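Side-chain contacts in NanU sialic acid binding protein (Bacteroides fragilis, PDB 4L7T), which binds sialic acid with high affinity and, as a SusD-family outer-membrane protein, probably passes it on to a partner transporter: residues 61-66 with 459-464; 323-328 with 443-448; 468-473 with 483-488; 477-482 with 491-496. All coordinates share one frame; numbering follows the deposited sequence. Where two conformers were deposited one is given.

From the N terminus, residues 61-66 lead into the short strand 65-67, and interaction 1 closes a loop of nearly 400 residues by setting this segment against the end of helix 452-463. Interaction 2 (323-328 with 443-448) falls wholly within that loop, and its strand 323-324 pairs antiparallel with 65-67, so the two contacts share a sheet. Interactions 3 and 4 come after both, and cross each other because 477-482 lies between the segments of interaction 3 and 483-488 between those of interaction 4. Together they tie helices 470-477 and 479-485 to the loop before helix 499-504. Arg470 joins interactions 1, 2 and 3 through Asp63 and Tyr445.

Interaction 1 of 4, residues 61-66 with 459-464; sequences RADIYG and ERMREF. With EDO (1,2-ethanediol), chain D.
The backbones stay well apart, Ile64 CA and Met461 CA being the closest pair at 9.2 Å, so that side chains alone bridge the loop before strand 65-67 and the last turn of helix 452-463. Met461 was modelled in two conformers, and the methyl contacts hold for one of them. In it CG lies anti to the backbone N (chi1 -165°) and the chain runs extended beyond, delivering CE to the other segment. There CE sits over one side of the Asp63 carboxylate, well out of its plane, 3.6 Å from Asp63 OD2 and as near OD1. Ile64 adds a looser apolar touch, its CG1 4.2 Å from Met461 CE. Alongside, a 1,2-ethanediol, probably from the crystallisation liquor, donates through O1 to Met461 O at 2.8 Å, with Ile64 CD1 3.8 Å from the same O1. Asp63 OD2 also forms a salt bridge with Arg470 of helix 470-477, whose side chain touches Met461 and Ile64. No hydrogen bond links the two segments directly. The contact therefore joins distant parts of this SusD-family chain by buried packing; in the one conformer the thioether methyl lies against a carboxylate whose charge is probably balanced by the neighbouring arginine.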
# COMPACT_ATOMS: atom_id res chain seq x y z
N ARG A 61 -10.53 3.00 4.82
CA ARG A 61 -11.19 4.11 5.62
C ARG A 61 -11.60 5.27 4.73
O ARG A 61 -12.33 6.18 5.19
CB ARG A 61 -10.37 4.56 6.83
CG ARG A 61 -10.36 3.45 7.87
CD ARG A 61 -9.67 3.96 9.11
NE ARG A 61 -10.35 5.10 9.78
CZ ARG A 61 -9.81 5.82 10.75
NH1 ARG A 61 -8.60 5.55 11.28
NH2 ARG A 61 -10.55 6.83 11.20
N ALA A 62 -11.15 5.26 3.47
CA ALA A 62 -11.37 6.45 2.59
C ALA A 62 -12.65 6.20 1.75
O ALA A 62 -13.64 5.68 2.34
CB ALA A 62 -10.12 6.74 1.70
N ASP A 63 -12.70 6.67 0.50
CA ASP A 63 -13.97 6.80 -0.22
C ASP A 63 -14.26 5.72 -1.27
O ASP A 63 -15.33 5.74 -1.93
CB ASP A 63 -14.08 8.22 -0.84
CG ASP A 63 -12.85 8.63 -1.64
OD1 ASP A 63 -11.72 8.03 -1.48
OD2 ASP A 63 -12.96 9.60 -2.43
N ILE A 64 -13.39 4.73 -1.39
CA ILE A 64 -13.52 3.81 -2.52
C ILE A 64 -14.62 2.77 -2.25
O ILE A 64 -15.27 2.31 -3.23
CB ILE A 64 -12.16 3.06 -2.72
CG1 ILE A 64 -11.11 4.06 -3.21
CG2 ILE A 64 -12.34 1.81 -3.76
CD1 ILE A 64 -9.71 3.56 -3.03
N TYR A 65 -14.84 2.42 -0.98
CA TYR A 65 -15.79 1.33 -0.62
C TYR A 65 -16.97 1.89 0.16
O TYR A 65 -17.07 3.10 0.37
CB TYR A 65 -15.13 0.22 0.22
CG TYR A 65 -13.84 -0.30 -0.44
CD1 TYR A 65 -13.92 -1.25 -1.49
CD2 TYR A 65 -12.58 0.21 -0.03
CE1 TYR A 65 -12.73 -1.70 -2.10
CE2 TYR A 65 -11.37 -0.20 -0.64
CZ TYR A 65 -11.48 -1.20 -1.65
OH TYR A 65 -10.25 -1.58 -2.24
N GLY A 66 -17.88 0.98 0.50
CA GLY A 66 -19.00 1.36 1.39
C GLY A 66 -20.38 0.98 0.89
O GLY A 66 -21.37 1.14 1.64
N GLU A 459 -4.59 11.90 -9.56
CA GLU A 459 -3.73 11.03 -10.33
C GLU A 459 -3.38 9.79 -9.46
O GLU A 459 -3.34 8.65 -9.96
CB GLU A 459 -2.43 11.72 -10.74
CG GLU A 459 -1.77 10.91 -11.94
CD GLU A 459 -2.64 10.85 -13.16
OE1 GLU A 459 -3.39 11.87 -13.41
OE2 GLU A 459 -2.57 9.90 -13.94
N ARG A 460 -3.18 10.01 -8.17
CA ARG A 460 -2.89 8.88 -7.25
C ARG A 460 -4.09 7.98 -7.07
O ARG A 460 -3.92 6.80 -6.87
CB ARG A 460 -2.35 9.44 -5.93
CG ARG A 460 -0.95 10.10 -6.05
CD ARG A 460 -0.33 10.49 -4.68
NE ARG A 460 -0.07 9.34 -3.78
CZ ARG A 460 1.05 8.60 -3.80
NH1 ARG A 460 2.03 8.90 -4.64
NH2 ARG A 460 1.27 7.60 -2.91
N MET A 461 -5.29 8.55 -7.12
CA MET A 461 -6.47 7.71 -6.98
C MET A 461 -6.64 6.80 -8.21
O MET A 461 -6.99 5.63 -8.07
CB MET A 461 -7.74 8.53 -6.79
CG MET A 461 -8.81 7.65 -6.29
SD MET A 461 -10.28 8.68 -6.23
CE MET A 461 -11.34 7.85 -5.10
N ARG A 462 -6.28 7.31 -9.38
CA ARG A 462 -6.44 6.56 -10.63
C ARG A 462 -5.33 5.52 -10.70
O ARG A 462 -5.53 4.42 -11.21
CB ARG A 462 -6.34 7.49 -11.83
CG ARG A 462 -7.50 8.44 -11.88
CD ARG A 462 -7.42 9.37 -13.08
NE ARG A 462 -8.74 10.04 -13.25
CZ ARG A 462 -8.97 11.15 -13.93
NH1 ARG A 462 -7.98 11.92 -14.40
NH2 ARG A 462 -10.22 11.63 -14.06
N GLU A 463 -4.15 5.85 -10.20
CA GLU A 463 -2.96 4.97 -10.37
C GLU A 463 -2.87 3.83 -9.31
O GLU A 463 -2.35 2.74 -9.62
CB GLU A 463 -1.70 5.88 -10.18
CG GLU A 463 -0.30 5.26 -10.53
CD GLU A 463 -0.19 4.77 -12.01
OE1 GLU A 463 -0.83 5.32 -12.94
OE2 GLU A 463 0.59 3.77 -12.17
N PHE A 464 -3.43 4.07 -8.11
CA PHE A 464 -3.17 3.16 -6.98
C PHE A 464 -4.38 2.58 -6.31
O PHE A 464 -4.33 2.14 -5.18
CB PHE A 464 -2.33 3.92 -5.93
CG PHE A 464 -0.99 4.34 -6.43
CD1 PHE A 464 -0.07 3.42 -6.83
CD2 PHE A 464 -0.71 5.68 -6.55
CE1 PHE A 464 1.18 3.86 -7.33
CE2 PHE A 464 0.56 6.12 -7.07
CZ PHE A 464 1.46 5.22 -7.42
C1 EDO D . -6.04 5.16 -4.37
O1 EDO D . -7.08 4.90 -5.42
C2 EDO D . -4.76 6.05 -4.38
O2 EDO D . -4.54 7.35 -3.68

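Interaction 2 of 4, residues 323-328 with 443-448; sequences QIRYDL and NKYMSG
An Asx turn, in which Asn443 OD1 accepts from Tyr445 N at 3.0 Å, shapes the loop before helix 452-463 and stands at the base of a tyrosine directed at residues 325-328. The ring of Tyr445 is sandwiched: Lys444 CG lies over the centre of one face, and Leu328 CD1 over the opposite face. The leucine methyl makes a CH-pi contact, 3.6 Å from the ring centroid and only 9° off the normal. At the far end, Tyr445 OH donates to Asp327 OD1 at 2.6 Å. The hydroxyl reaches the syn side of the carboxylate, 19° out of its plane. Asp327 chi1 of 66° sets CG between its own backbone N and carbonyl carbon and so brings OD1 to the phenol. Arg325 CB packs obliquely against Tyr445 OH at 3.3 Å; its NH1 forms a salt bridge with Asp67. One water accepts from both Arg325 NE and Lys444 NZ, each at 3.1 Å, linking the segments a second time. The ring is thus fixed by methyl and methylene on its faces and by a short bond at its hydroxyl, while the water probably eases the proximity of two positive groups.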
# COMPACT_ATOMS: atom_id res chain seq x y z
N GLN A 323 -17.18 -3.61 -0.75
CA GLN A 323 -17.78 -3.38 -2.07
C GLN A 323 -17.38 -1.99 -2.58
O GLN A 323 -17.77 -0.98 -1.99
CB GLN A 323 -19.33 -3.53 -1.95
CG GLN A 323 -20.08 -3.18 -3.26
CD GLN A 323 -19.67 -4.03 -4.45
OE1 GLN A 323 -19.79 -5.29 -4.43
NE2 GLN A 323 -19.12 -3.36 -5.49
N ILE A 324 -16.66 -1.95 -3.71
CA ILE A 324 -16.35 -0.70 -4.36
C ILE A 324 -17.66 0.05 -4.66
O ILE A 324 -18.64 -0.57 -5.14
CB ILE A 324 -15.67 -1.01 -5.71
CG1 ILE A 324 -14.35 -1.79 -5.48
CG2 ILE A 324 -15.48 0.30 -6.54
CD1 ILE A 324 -13.94 -2.57 -6.74
N ARG A 325 -17.69 1.35 -4.39
CA ARG A 325 -18.90 2.16 -4.65
C ARG A 325 -19.33 1.95 -6.13
O ARG A 325 -18.53 2.07 -7.08
CB ARG A 325 -18.71 3.64 -4.38
CG ARG A 325 -18.51 4.07 -2.97
CD ARG A 325 -19.80 4.02 -2.13
NE ARG A 325 -19.56 4.62 -0.80
CZ ARG A 325 -20.45 4.63 0.20
NH1 ARG A 325 -21.66 4.11 0.01
NH2 ARG A 325 -20.15 5.18 1.38
N TYR A 326 -20.60 1.60 -6.33
CA TYR A 326 -21.06 1.27 -7.70
C TYR A 326 -20.79 2.38 -8.72
O TYR A 326 -20.46 2.08 -9.87
CB TYR A 326 -22.58 1.02 -7.71
CG TYR A 326 -23.12 -0.09 -6.79
CD1 TYR A 326 -22.30 -1.01 -6.20
CD2 TYR A 326 -24.48 -0.17 -6.56
CE1 TYR A 326 -22.79 -2.00 -5.34
CE2 TYR A 326 -25.00 -1.19 -5.73
CZ TYR A 326 -24.12 -2.11 -5.13
OH TYR A 326 -24.59 -3.10 -4.28
N ASP A 327 -20.98 3.64 -8.31
CA ASP A 327 -20.78 4.75 -9.23
C ASP A 327 -19.33 5.10 -9.49
O ASP A 327 -19.07 5.92 -10.37
CB ASP A 327 -21.53 5.97 -8.79
CG ASP A 327 -21.04 6.57 -7.51
OD1 ASP A 327 -20.17 5.98 -6.79
OD2 ASP A 327 -21.53 7.66 -7.18
N LEU A 328 -18.40 4.56 -8.69
CA LEU A 328 -16.97 4.88 -8.89
C LEU A 328 -16.46 4.37 -10.22
O LEU A 328 -15.58 4.98 -10.84
CB LEU A 328 -16.14 4.38 -7.70
CG LEU A 328 -14.65 4.70 -7.76
CD1 LEU A 328 -14.42 6.24 -7.77
CD2 LEU A 328 -14.04 4.04 -6.51
N ASN A 443 -18.92 15.18 -8.95
CA ASN A 443 -17.99 14.02 -8.79
C ASN A 443 -17.33 14.16 -7.45
O ASN A 443 -16.52 15.04 -7.27
CB ASN A 443 -16.94 14.01 -9.93
CG ASN A 443 -16.06 12.78 -9.91
OD1 ASN A 443 -15.80 12.24 -8.82
ND2 ASN A 443 -15.68 12.25 -11.09
N LYS A 444 -17.78 13.39 -6.45
CA LYS A 444 -17.25 13.62 -5.08
C LYS A 444 -15.83 13.07 -4.89
O LYS A 444 -15.25 13.36 -3.83
CB LYS A 444 -18.10 12.96 -4.01
CG LYS A 444 -18.09 11.44 -4.08
CD LYS A 444 -19.14 10.80 -3.13
CE LYS A 444 -18.56 9.61 -2.41
NZ LYS A 444 -17.60 9.96 -1.27
N TYR A 445 -15.34 12.34 -5.89
CA TYR A 445 -14.08 11.56 -5.72
C TYR A 445 -12.84 12.35 -6.12
O TYR A 445 -11.71 12.06 -5.69
CB TYR A 445 -14.14 10.26 -6.53
CG TYR A 445 -15.28 9.37 -6.13
CD1 TYR A 445 -15.21 8.60 -4.96
CD2 TYR A 445 -16.40 9.27 -6.97
CE1 TYR A 445 -16.25 7.79 -4.60
CE2 TYR A 445 -17.50 8.45 -6.63
CZ TYR A 445 -17.39 7.70 -5.44
OH TYR A 445 -18.42 6.90 -5.04
N MET A 446 -13.04 13.41 -6.89
CA MET A 446 -11.93 14.03 -7.61
C MET A 446 -12.36 15.28 -8.29
O MET A 446 -13.53 15.42 -8.65
CB MET A 446 -11.26 13.10 -8.62
CG MET A 446 -12.16 12.54 -9.75
SD MET A 446 -11.41 11.32 -10.84
CE MET A 446 -10.79 10.03 -9.73
N SER A 447 -11.40 16.20 -8.47
CA SER A 447 -11.76 17.48 -9.11
C SER A 447 -10.78 17.82 -10.19
O SER A 447 -9.89 17.01 -10.52
CB SER A 447 -11.98 18.59 -8.07
OG SER A 447 -10.90 18.78 -7.23
N GLY A 448 -10.97 18.97 -10.83
CA GLY A 448 -10.16 19.28 -12.00
C GLY A 448 -8.72 19.69 -11.69
O GLY A 448 -8.30 19.94 -10.53
O HOH W 1 -17.39 6.89 -0.80

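Interaction 3 of 4, residues 468-473 with 483-488; sequences GKRWYD and TKRTSA. With NA (sodium ion), chain F; EDO (1,2-ethanediol), chain D.
The Trp471 indole meets the other segment at its edge: Ala488 CB lies in the ring plane 3.6 Å from Trp471 CH2, and Thr486 OG1 is near that plane, 4.0 Å from Trp471 CZ3. With CG anti to the backbone N (chi1 170°), the six-membered ring swings from helix 470-477 toward the chain leaving helix 479-485. The two guanidinium groups nearby are not stacked, since their planes are 36° apart and Arg470 NH2 comes obliquely to Arg485 CD at 3.5 Å. Each arginine has its own anion, Arg470 pairing with Asp63 and Arg485 with Glu454; Arg470 NH2 also donates to Tyr445 O, and Arg485 NE to Lys444 O. Thr486 OG1 accepts from Ala488 N at 3.1 Å in an ST turn (N-H...O 155°), and is also hydrogen-bonded to Val482 O, which holds the turn beside the indole edge. The end of helix 479-485 and the first residue beyond it bind a sodium ion through Thr483 O at 2.3 Å and Thr486 O at 2.4 Å; three waters complete its ligands, two of them also donating to Lys484 O and Ala488 O. The ion thus links two carbonyls across the helix end, next to the residues that meet Trp471. Arg470 NH2 is 4.2 Å from Arg485 NE, a closeness of like charges that the paired carboxylates should offset.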
# COMPACT_ATOMS: atom_id res chain seq x y z
N GLY A 468 -3.39 0.44 -1.28
CA GLY A 468 -3.16 0.92 0.10
C GLY A 468 -2.59 2.29 0.23
O GLY A 468 -1.86 2.56 1.16
N LYS A 469 -3.05 3.17 -0.63
CA LYS A 469 -2.56 4.56 -0.65
C LYS A 469 -3.62 5.64 -0.27
O LYS A 469 -3.23 6.64 0.35
CB LYS A 469 -2.05 4.98 -2.05
CG LYS A 469 -0.92 4.07 -2.61
CD LYS A 469 0.17 3.93 -1.62
CE LYS A 469 1.30 3.02 -2.20
NZ LYS A 469 2.43 2.59 -1.20
N ARG A 470 -4.87 5.48 -0.67
CA ARG A 470 -5.86 6.62 -0.72
C ARG A 470 -6.01 7.28 0.68
O ARG A 470 -6.08 8.51 0.77
CB ARG A 470 -7.19 6.10 -1.27
CG ARG A 470 -8.31 7.21 -1.34
CD ARG A 470 -7.95 8.42 -2.16
NE ARG A 470 -9.21 9.16 -2.36
CZ ARG A 470 -9.29 10.23 -3.18
NH1 ARG A 470 -8.20 10.70 -3.81
NH2 ARG A 470 -10.50 10.78 -3.37
N TRP A 471 -6.25 6.46 1.71
CA TRP A 471 -6.41 7.01 3.07
C TRP A 471 -5.19 7.76 3.51
O TRP A 471 -5.28 8.95 3.99
CB TRP A 471 -6.83 5.92 4.04
CG TRP A 471 -6.80 6.32 5.48
CD1 TRP A 471 -5.80 6.04 6.39
CD2 TRP A 471 -7.81 7.06 6.21
NE1 TRP A 471 -6.12 6.57 7.66
CE2 TRP A 471 -7.32 7.23 7.55
CE3 TRP A 471 -9.06 7.63 5.83
CZ2 TRP A 471 -8.06 7.90 8.54
CZ3 TRP A 471 -9.78 8.34 6.83
CH2 TRP A 471 -9.27 8.47 8.14
N TYR A 472 -4.00 7.18 3.27
CA TYR A 472 -2.80 7.92 3.69
C TYR A 472 -2.56 9.20 2.80
O TYR A 472 -1.95 10.15 3.36
CB TYR A 472 -1.59 6.98 3.56
CG TYR A 472 -1.40 5.99 4.67
CD1 TYR A 472 -1.69 6.31 5.99
CD2 TYR A 472 -0.86 4.71 4.36
CE1 TYR A 472 -1.37 5.38 7.01
CE2 TYR A 472 -0.55 3.77 5.38
CZ TYR A 472 -0.77 4.16 6.70
OH TYR A 472 -0.47 3.29 7.70
N ASP A 473 -3.02 9.22 1.55
CA ASP A 473 -2.83 10.39 0.65
C ASP A 473 -3.70 11.56 1.19
O ASP A 473 -3.19 12.70 1.31
CB ASP A 473 -3.22 10.09 -0.75
CG ASP A 473 -2.19 9.15 -1.49
OD1 ASP A 473 -1.07 8.91 -0.99
OD2 ASP A 473 -2.53 8.68 -2.59
N THR A 483 -11.98 14.87 5.94
CA THR A 483 -13.41 15.00 6.30
C THR A 483 -14.26 15.37 5.07
O THR A 483 -15.44 15.05 5.01
CB THR A 483 -13.58 16.03 7.48
OG1 THR A 483 -13.10 17.29 7.04
CG2 THR A 483 -12.82 15.54 8.69
N LYS A 484 -13.69 16.03 4.06
CA LYS A 484 -14.43 16.31 2.84
C LYS A 484 -14.85 15.09 2.10
O LYS A 484 -16.00 15.00 1.64
CB LYS A 484 -13.61 17.24 1.93
CG LYS A 484 -14.29 17.50 0.69
CD LYS A 484 -15.43 18.55 0.85
CE LYS A 484 -15.98 18.94 -0.54
NZ LYS A 484 -17.33 19.58 -0.52
N ARG A 485 -13.93 14.11 2.00
CA ARG A 485 -14.21 12.97 1.14
C ARG A 485 -14.50 11.68 1.88
O ARG A 485 -14.83 10.65 1.24
CB ARG A 485 -13.09 12.79 0.09
CG ARG A 485 -13.17 13.89 -1.00
CD ARG A 485 -12.33 13.54 -2.21
NE ARG A 485 -12.53 14.44 -3.34
CZ ARG A 485 -11.61 15.31 -3.79
NH1 ARG A 485 -10.45 15.45 -3.16
NH2 ARG A 485 -11.87 15.99 -4.91
N THR A 486 -14.38 11.66 3.19
CA THR A 486 -14.63 10.39 3.92
C THR A 486 -15.63 10.62 5.04
O THR A 486 -15.90 11.79 5.40
CB THR A 486 -13.33 9.82 4.53
OG1 THR A 486 -12.99 10.50 5.74
CG2 THR A 486 -12.12 9.92 3.55
N SER A 487 -16.07 9.54 5.68
CA SER A 487 -16.89 9.72 6.88
C SER A 487 -16.18 9.86 8.21
O SER A 487 -16.81 9.89 9.29
CB SER A 487 -17.83 8.51 6.97
OG SER A 487 -17.09 7.31 6.89
N ALA A 488 -14.83 9.94 8.18
CA ALA A 488 -14.01 10.09 9.37
C ALA A 488 -14.19 11.48 9.91
O ALA A 488 -14.37 12.42 9.13
CB ALA A 488 -12.50 9.87 9.04
NA NA F . -17.14 13.83 5.91
C1 EDO D . -6.04 5.16 -4.37
O1 EDO D . -7.08 4.90 -5.42
C2 EDO D . -4.76 6.05 -4.38
O2 EDO D . -4.54 7.35 -3.68
O HOH W 2 -17.87 13.54 3.76
O HOH W 3 -16.68 13.58 7.95
O HOH W 4 -19.22 12.71 6.39

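Interaction 4 of 4, residues 477-482 with 491-496; sequences LGADYV and TRLLWP. With ACT (acetate ion), chain B.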
# COMPACT_ATOMS: atom_id res chain seq x y z
N LEU A 477 -2.40 15.27 3.44
CA LEU A 477 -2.76 16.66 3.07
C LEU A 477 -3.49 17.39 4.17
O LEU A 477 -3.36 18.63 4.26
CB LEU A 477 -3.47 16.71 1.76
CG LEU A 477 -2.50 16.41 0.59
CD1 LEU A 477 -3.18 16.61 -0.71
CD2 LEU A 477 -1.23 17.21 0.59
N GLY A 478 -4.26 16.64 4.95
CA GLY A 478 -4.78 17.16 6.24
C GLY A 478 -6.26 16.86 6.48
O GLY A 478 -6.99 16.31 5.63
N ALA A 479 -6.66 17.20 7.70
CA ALA A 479 -7.96 16.81 8.22
C ALA A 479 -9.08 17.28 7.30
O ALA A 479 -10.06 16.54 7.10
CB ALA A 479 -8.15 17.36 9.67
N ASP A 480 -8.97 18.47 6.68
CA ASP A 480 -10.02 18.97 5.82
C ASP A 480 -10.17 18.16 4.54
O ASP A 480 -11.26 18.01 3.99
CB ASP A 480 -9.78 20.45 5.44
CG ASP A 480 -10.13 21.43 6.58
OD1 ASP A 480 -10.76 20.99 7.59
OD2 ASP A 480 -9.85 22.67 6.45
N TYR A 481 -9.02 17.66 4.03
CA TYR A 481 -9.15 16.78 2.88
C TYR A 481 -9.83 15.42 3.27
O TYR A 481 -10.64 14.86 2.51
CB TYR A 481 -7.77 16.44 2.27
CG TYR A 481 -7.10 17.59 1.64
CD1 TYR A 481 -7.20 17.79 0.24
CD2 TYR A 481 -6.39 18.49 2.43
CE1 TYR A 481 -6.56 18.91 -0.36
CE2 TYR A 481 -5.79 19.60 1.84
CZ TYR A 481 -5.88 19.79 0.47
OH TYR A 481 -5.23 20.87 -0.15
N VAL A 482 -9.48 14.91 4.44
CA VAL A 482 -10.06 13.65 4.96
C VAL A 482 -11.57 13.83 5.20
O VAL A 482 -12.36 13.01 4.70
CB VAL A 482 -9.40 13.22 6.29
CG1 VAL A 482 -10.14 11.98 6.95
CG2 VAL A 482 -7.91 12.85 6.10
N THR A 491 -11.49 14.27 15.10
CA THR A 491 -11.00 13.77 16.35
C THR A 491 -10.67 12.32 16.35
O THR A 491 -10.14 11.82 17.33
CB THR A 491 -12.02 14.03 17.53
OG1 THR A 491 -13.31 13.56 17.10
CG2 THR A 491 -12.11 15.51 17.72
N ARG A 492 -10.94 11.60 15.25
CA ARG A 492 -10.78 10.16 15.20
C ARG A 492 -10.03 9.75 13.93
O ARG A 492 -10.45 8.77 13.25
CB ARG A 492 -12.18 9.46 15.29
CG ARG A 492 -12.95 9.87 16.61
CD ARG A 492 -14.05 8.90 17.01
NE ARG A 492 -15.18 8.82 16.10
CZ ARG A 492 -16.27 9.57 16.14
NH1 ARG A 492 -16.38 10.57 17.03
NH2 ARG A 492 -17.24 9.34 15.24
N LEU A 493 -8.99 10.49 13.60
CA LEU A 493 -8.16 10.13 12.40
C LEU A 493 -7.25 8.98 12.71
O LEU A 493 -6.92 8.20 11.79
CB LEU A 493 -7.33 11.32 11.94
CG LEU A 493 -8.18 12.54 11.53
CD1 LEU A 493 -7.26 13.66 11.15
CD2 LEU A 493 -9.21 12.25 10.39
N LEU A 494 -6.82 8.82 13.96
CA LEU A 494 -6.08 7.63 14.35
C LEU A 494 -6.97 6.40 14.52
O LEU A 494 -8.19 6.55 14.41
CB LEU A 494 -5.27 7.92 15.60
CG LEU A 494 -4.33 9.06 15.43
CD1 LEU A 494 -3.69 9.36 16.79
CD2 LEU A 494 -3.22 8.78 14.32
N TRP A 495 -6.41 5.22 14.82
CA TRP A 495 -7.17 4.00 15.06
C TRP A 495 -7.23 3.75 16.57
O TRP A 495 -6.29 4.06 17.30
CB TRP A 495 -6.41 2.83 14.42
CG TRP A 495 -6.43 2.82 12.91
CD1 TRP A 495 -5.82 3.68 12.08
CD2 TRP A 495 -7.11 1.89 12.06
NE1 TRP A 495 -6.10 3.38 10.76
CE2 TRP A 495 -6.88 2.28 10.73
CE3 TRP A 495 -7.90 0.75 12.30
CZ2 TRP A 495 -7.35 1.54 9.66
CZ3 TRP A 495 -8.40 0.06 11.23
CH2 TRP A 495 -8.13 0.47 9.91
N PRO A 496 -8.36 3.21 17.04
CA PRO A 496 -8.38 2.74 18.44
C PRO A 496 -7.54 1.51 18.70
O PRO A 496 -7.08 0.82 17.76
CB PRO A 496 -9.86 2.42 18.69
CG PRO A 496 -10.32 1.91 17.28
CD PRO A 496 -9.50 2.76 16.23
C ACT B . -4.21 19.69 8.83
O ACT B . -3.15 19.21 8.28
OXT ACT B . -5.01 18.91 9.46
CH3 ACT B . -4.49 21.16 8.68
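Leu493 meets helix 479-485 through both of its methyls, in a helix-loop packing contact that folds the segment after the helix back onto its first turn. Leu493 CD2 lies 3.6 Å from Val482 CG1, and the two side chains meet at a slant; Leu493 CD1 rests more loosely, 4.1 Å from Ala479 CB. Ala479 and Val482 are three residues apart, so they stand about one turn from each other on the helix, and the branched end of the leucine spans them. Val482 CG1 is anti to its backbone N (chi1 172°), which carries this methyl out to the leucine. Further out, Val482 also packs on Trp471 and Leu474 of helix 470-477, while Leu493 touches Arg475 of the same helix, so the preceding helix backs the contact. The loop itself is tied to the N-terminal part of the chain: Arg492 O accepts from Arg61 NH2, and Arg61 makes a cation-pi contact with Trp495. At the start of the helix Gly478 occupies the N-cap position, its O accepting from Val482 N at 3.1 Å. An acetate, probably from the crystallisation liquor, sits by this N terminus, where Ala479 N donates to acetate OXT at 3.0 Å with an almost straight N-H...O angle of 174°.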